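Long-range contact in iron transport multicopper oxidase FET3 (PDB 1ZPU), which oxidises ferrous iron to ferric iron with four copper ions and molecular oxygen for high-affinity iron uptake in yeast, and also oxidises cuprous copper: residues F401-D412 and L439-R450. Residues are numbered along the deposited sequence; the frame is centred on the assembly and turned at random.
Sequences FQTIQRDRTYDD and LYVRPQSNFVIR
The guanidinium of Arg406 lies flat over the Tyr440 ring, a cation-pi stack with CZ of Arg406 3.6 Å from the ring centroid and the planes 17° apart. The Arg406 chain bends at chi2 and chi3, which turns NE onto the backbone O of Tyr440 at 3.0 Å, in the guanidinium plane. Leu439 CD1 sits over the opposite face. Arg442 passes at about a right angle, with its own guanidinium over Arg406 CD, and its NH1 reaches Asp407 O from above the carbonyl plane. Asp298 forms salt bridges with both arginines, which probably offsets their like charges. Also on the Arg406 side of the sheet, Ile449 CD1 makes a CH-pi contact with a face of Phe401, while Leu439 CB meets the ring edge.

On the other face of the sheet, the Gln405 amide donates through NE2 to Asn446 OD1 (2.8 Å), the two amide planes 44° apart. Ile404 CD1 rests over the Arg450 guanidinium, which is paired with Glu381.

Strands 401-406 and 446-450 run antiparallel. Val448 O takes both Ile404 N and Gln405 N, a classic beta bulge. With strand 439-441, at the edge of the facing sheet, they belong to the beta-sandwich of the third cupredoxin domain of a multicopper oxidase.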
loop_
_atom_site.group_PDB
_atom_site.type_symbol
_atom_site.label_atom_id
_atom_site.label_comp_id
_atom_site.label_asym_id
_atom_site.label_seq_id
_atom_site.Cartn_x
_atom_site.Cartn_y
_atom_site.Cartn_z
ATOM N N PHE A 401 -7.016 -10.770 0.874
ATOM C CA PHE A 401 -6.707 -12.172 0.591
ATOM C C PHE A 401 -6.511 -13.014 1.845
ATOM O O PHE A 401 -6.290 -12.484 2.926
ATOM C CB PHE A 401 -5.459 -12.269 -0.281
ATOM C CG PHE A 401 -4.349 -11.392 0.177
ATOM C CD1 PHE A 401 -4.099 -10.190 -0.461
ATOM C CD2 PHE A 401 -3.563 -11.756 1.261
ATOM C CE1 PHE A 401 -3.073 -9.355 -0.031
ATOM C CE2 PHE A 401 -2.535 -10.936 1.702
ATOM C CZ PHE A 401 -2.285 -9.733 1.055
ATOM N N GLN A 402 -6.587 -14.329 1.684
ATOM C CA GLN A 402 -6.253 -15.271 2.756
ATOM C C GLN A 402 -4.759 -15.571 2.725
ATOM O O GLN A 402 -4.225 -15.972 1.689
ATOM C CB GLN A 402 -7.032 -16.590 2.615
ATOM C CG GLN A 402 -8.540 -16.422 2.557
ATOM C CD GLN A 402 -9.311 -17.728 2.703
ATOM O OE1 GLN A 402 -8.813 -18.807 2.373
ATOM N NE2 GLN A 402 -10.558 -17.631 3.188
ATOM N N THR A 403 -4.087 -15.377 3.856
ATOM C CA THR A 403 -2.677 -15.709 3.979
ATOM C C THR A 403 -2.558 -17.127 4.485
ATOM O O THR A 403 -2.812 -17.393 5.663
ATOM C CB THR A 403 -1.972 -14.788 4.983
ATOM O OG1 THR A 403 -2.203 -13.417 4.629
ATOM C CG2 THR A 403 -0.482 -15.050 4.979
ATOM N N ILE A 404 -2.171 -18.042 3.608
ATOM C CA ILE A 404 -2.140 -19.463 3.978
ATOM C C ILE A 404 -0.732 -20.009 4.266
ATOM O O ILE A 404 -0.582 -21.005 4.983
ATOM C CB ILE A 404 -2.890 -20.347 2.962
ATOM C CG1 ILE A 404 -2.146 -20.394 1.636
ATOM C CG2 ILE A 404 -4.309 -19.830 2.754
ATOM C CD1 ILE A 404 -2.533 -21.562 0.802
ATOM N N GLN A 405 0.290 -19.366 3.700
ATOM C CA GLN A 405 1.691 -19.611 4.087
ATOM C C GLN A 405 2.534 -18.354 3.951
ATOM O O GLN A 405 2.397 -17.605 2.985
ATOM C CB GLN A 405 2.340 -20.752 3.285
ATOM C CG GLN A 405 3.854 -20.874 3.539
ATOM C CD GLN A 405 4.459 -22.205 3.119
ATOM O OE1 GLN A 405 4.018 -23.278 3.550
ATOM N NE2 GLN A 405 5.500 -22.138 2.298
ATOM N N ARG A 406 3.396 -18.130 4.937
ATOM C CA ARG A 406 4.401 -17.090 4.873
ATOM C C ARG A 406 5.649 -17.570 5.607
ATOM O O ARG A 406 5.765 -17.417 6.827
ATOM C CB ARG A 406 3.886 -15.799 5.493
ATOM C CG ARG A 406 4.908 -14.685 5.403
ATOM C CD ARG A 406 5.071 -14.022 6.732
ATOM N NE ARG A 406 4.528 -12.690 6.657
ATOM C CZ ARG A 406 3.876 -12.077 7.633
ATOM N NH1 ARG A 406 3.670 -12.692 8.792
ATOM N NH2 ARG A 406 3.423 -10.832 7.427
ATOM N N ASP A 407 6.583 -18.137 4.853
ATOM C CA ASP A 407 7.722 -18.858 5.425
ATOM C C ASP A 407 8.671 -17.940 6.227
ATOM O O ASP A 407 8.591 -16.710 6.125
ATOM C CB ASP A 407 8.450 -19.627 4.307
ATOM C CG ASP A 407 9.150 -20.890 4.801
ATOM O OD1 ASP A 407 9.178 -21.159 6.021
ATOM O OD2 ASP A 407 9.692 -21.628 3.949
ATOM N N ARG A 408 9.546 -18.555 7.026
ATOM C CA ARG A 408 10.504 -17.868 7.904
ATOM C C ARG A 408 11.577 -17.113 7.125
ATOM O O ARG A 408 11.711 -17.290 5.915
ATOM C CB ARG A 408 11.197 -18.883 8.821
ATOM C CG ARG A 408 12.202 -19.803 8.107
ATOM C CD ARG A 408 12.836 -20.791 9.059
ATOM N NE ARG A 408 13.770 -21.711 8.410
ATOM C CZ ARG A 408 15.067 -21.473 8.202
ATOM N NH1 ARG A 408 15.615 -20.323 8.559
ATOM N NH2 ARG A 408 15.826 -22.390 7.616
ATOM N N THR A 409 12.353 -16.290 7.826
ATOM C CA THR A 409 13.491 -15.621 7.208
ATOM C C THR A 409 14.590 -16.617 6.887
ATOM O O THR A 409 14.911 -17.481 7.703
ATOM C CB THR A 409 14.023 -14.453 8.076
ATOM O OG1 THR A 409 13.124 -13.336 7.963
ATOM C CG2 THR A 409 15.420 -14.006 7.627
ATOM N N TYR A 410 15.124 -16.508 5.672
ATOM C CA TYR A 410 16.321 -17.242 5.273
ATOM C C TYR A 410 17.486 -16.260 5.158
ATOM O O TYR A 410 17.658 -15.589 4.138
ATOM C CB TYR A 410 16.096 -18.037 3.975
ATOM C CG TYR A 410 15.074 -19.149 4.128
ATOM C CD1 TYR A 410 13.766 -18.990 3.660
ATOM C CD2 TYR A 410 15.402 -20.351 4.770
ATOM C CE1 TYR A 410 12.815 -20.000 3.814
ATOM C CE2 TYR A 410 14.452 -21.364 4.925
ATOM C CZ TYR A 410 13.166 -21.179 4.447
ATOM O OH TYR A 410 12.225 -22.159 4.606
ATOM N N ASP A 411 18.275 -16.188 6.232
ATOM C CA ASP A 411 19.290 -15.151 6.415
ATOM C C ASP A 411 20.565 -15.452 5.662
ATOM O O ASP A 411 21.261 -16.421 5.978
ATOM C CB ASP A 411 19.621 -14.980 7.900
ATOM C CG ASP A 411 20.137 -13.583 8.223
ATOM O OD1 ASP A 411 20.461 -13.321 9.406
ATOM O OD2 ASP A 411 20.208 -12.737 7.299
ATOM N N ASP A 412 20.883 -14.610 4.683
ATOM C CA ASP A 412 22.021 -14.873 3.814
ATOM C C ASP A 412 23.345 -14.584 4.510
ATOM O O ASP A 412 24.397 -15.101 4.105
ATOM C CB ASP A 412 21.880 -14.132 2.477
ATOM C CG ASP A 412 22.627 -12.827 2.442
ATOM O OD1 ASP A 412 22.125 -11.831 3.005
ATOM O OD2 ASP A 412 23.712 -12.796 1.824
ATOM N N LEU A 439 0.898 -7.654 2.841
ATOM C CA LEU A 439 1.596 -8.751 3.489
ATOM C C LEU A 439 3.051 -8.744 3.058
ATOM O O LEU A 439 3.332 -8.569 1.892
ATOM C CB LEU A 439 0.955 -10.080 3.074
ATOM C CG LEU A 439 1.532 -11.385 3.623
ATOM C CD1 LEU A 439 0.970 -11.707 5.016
ATOM C CD2 LEU A 439 1.292 -12.536 2.649
ATOM N N TYR A 440 3.969 -8.943 4.000
ATOM C CA TYR A 440 5.387 -9.008 3.679
ATOM C C TYR A 440 5.900 -10.444 3.479
ATOM O O TYR A 440 5.494 -11.358 4.196
ATOM C CB TYR A 440 6.233 -8.276 4.742
ATOM C CG TYR A 440 6.278 -8.884 6.146
ATOM C CD1 TYR A 440 7.100 -9.970 6.432
ATOM C CD2 TYR A 440 5.534 -8.346 7.186
ATOM C CE1 TYR A 440 7.158 -10.523 7.711
ATOM C CE2 TYR A 440 5.591 -8.869 8.458
ATOM C CZ TYR A 440 6.402 -9.966 8.721
ATOM O OH TYR A 440 6.476 -10.513 9.992
ATOM N N VAL A 441 6.777 -10.627 2.490
ATOM C CA VAL A 441 7.671 -11.784 2.447
ATOM C C VAL A 441 8.913 -11.465 3.238
ATOM O O VAL A 441 9.426 -10.336 3.178
ATOM C CB VAL A 441 8.238 -12.095 1.056
ATOM C CG1 VAL A 441 7.856 -13.494 0.615
ATOM C CG2 VAL A 441 7.913 -11.007 0.044
ATOM N N ARG A 442 9.424 -12.471 3.937
ATOM C CA ARG A 442 10.675 -12.331 4.644
ATOM C C ARG A 442 11.836 -12.481 3.659
ATOM O O ARG A 442 11.649 -12.982 2.546
ATOM C CB ARG A 442 10.744 -13.329 5.808
ATOM C CG ARG A 442 9.803 -12.954 6.949
ATOM C CD ARG A 442 9.776 -13.985 8.057
ATOM N NE ARG A 442 8.804 -13.629 9.092
ATOM C CZ ARG A 442 7.664 -14.280 9.331
ATOM N NH1 ARG A 442 7.323 -15.345 8.618
ATOM N NH2 ARG A 442 6.858 -13.856 10.296
ATOM N N PRO A 443 13.033 -12.000 4.045
ATOM C CA PRO A 443 14.221 -12.164 3.206
ATOM C C PRO A 443 14.404 -13.582 2.667
ATOM O O PRO A 443 14.410 -14.556 3.435
ATOM C CB PRO A 443 15.360 -11.808 4.160
ATOM C CG PRO A 443 14.754 -10.777 5.032
ATOM C CD PRO A 443 13.351 -11.246 5.273
ATOM N N GLN A 444 14.531 -13.675 1.346
ATOM C CA GLN A 444 14.814 -14.923 0.644
ATOM C C GLN A 444 13.771 -16.016 0.906
ATOM O O GLN A 444 14.049 -17.201 0.746
ATOM C CB GLN A 444 16.223 -15.420 0.980
ATOM C CG GLN A 444 17.340 -14.404 0.749
ATOM C CD GLN A 444 18.703 -15.066 0.531
ATOM O OE1 GLN A 444 19.321 -14.899 -0.526
ATOM N NE2 GLN A 444 19.163 -15.835 1.518
ATOM N N SER A 445 12.564 -15.613 1.284
ATOM C CA SER A 445 11.530 -16.570 1.659
ATOM C C SER A 445 10.378 -16.622 0.655
ATOM O O SER A 445 10.555 -16.312 -0.517
ATOM C CB SER A 445 11.030 -16.285 3.075
ATOM O OG SER A 445 10.462 -17.454 3.633
ATOM N N ASN A 446 9.205 -17.040 1.118
ATOM C CA ASN A 446 8.051 -17.203 0.247
ATOM C C ASN A 446 6.749 -16.967 0.979
ATOM O O ASN A 446 6.705 -17.007 2.209
ATOM C CB ASN A 446 8.047 -18.599 -0.405
ATOM C CG ASN A 446 8.099 -19.734 0.616
ATOM O OD1 ASN A 446 7.087 -20.104 1.214
ATOM N ND2 ASN A 446 9.277 -20.298 0.805
ATOM N N PHE A 447 5.695 -16.701 0.219
ATOM C CA PHE A 447 4.352 -16.738 0.766
ATOM C C PHE A 447 3.337 -17.230 -0.248
ATOM O O PHE A 447 3.620 -17.282 -1.450
ATOM C CB PHE A 447 3.947 -15.412 1.442
ATOM C CG PHE A 447 3.650 -14.258 0.503
ATOM C CD1 PHE A 447 4.180 -12.998 0.767
ATOM C CD2 PHE A 447 2.797 -14.395 -0.586
ATOM C CE1 PHE A 447 3.893 -11.899 -0.054
ATOM C CE2 PHE A 447 2.516 -13.310 -1.415
ATOM C CZ PHE A 447 3.060 -12.059 -1.141
ATOM N N VAL A 448 2.173 -17.633 0.254
ATOM C CA VAL A 448 1.077 -18.088 -0.587
ATOM C C VAL A 448 -0.209 -17.463 -0.076
ATOM O O VAL A 448 -0.549 -17.572 1.108
ATOM C CB VAL A 448 0.946 -19.630 -0.615
ATOM C CG1 VAL A 448 -0.124 -20.052 -1.599
ATOM C CG2 VAL A 448 2.246 -20.281 -0.994
ATOM N N ILE A 449 -0.909 -16.790 -0.981
ATOM C CA ILE A 449 -2.185 -16.171 -0.672
ATOM C C ILE A 449 -3.247 -16.702 -1.607
ATOM O O ILE A 449 -2.945 -17.098 -2.732
ATOM C CB ILE A 449 -2.129 -14.635 -0.777
ATOM C CG1 ILE A 449 -1.656 -14.203 -2.171
ATOM C CG2 ILE A 449 -1.230 -14.070 0.293
ATOM C CD1 ILE A 449 -1.822 -12.711 -2.440
ATOM N N ARG A 450 -4.488 -16.718 -1.127
ATOM C CA ARG A 450 -5.633 -17.158 -1.916
ATOM C C ARG A 450 -6.807 -16.207 -1.767
ATOM O O ARG A 450 -7.041 -15.652 -0.688
ATOM C CB ARG A 450 -6.062 -18.566 -1.511
ATOM C CG ARG A 450 -5.186 -19.645 -2.071
ATOM C CD ARG A 450 -5.812 -20.983 -1.833
ATOM N NE ARG A 450 -4.775 -21.992 -1.689
ATOM C CZ ARG A 450 -4.976 -23.226 -1.251
ATOM N NH1 ARG A 450 -6.192 -23.629 -0.910
ATOM N NH2 ARG A 450 -3.953 -24.056 -1.153
#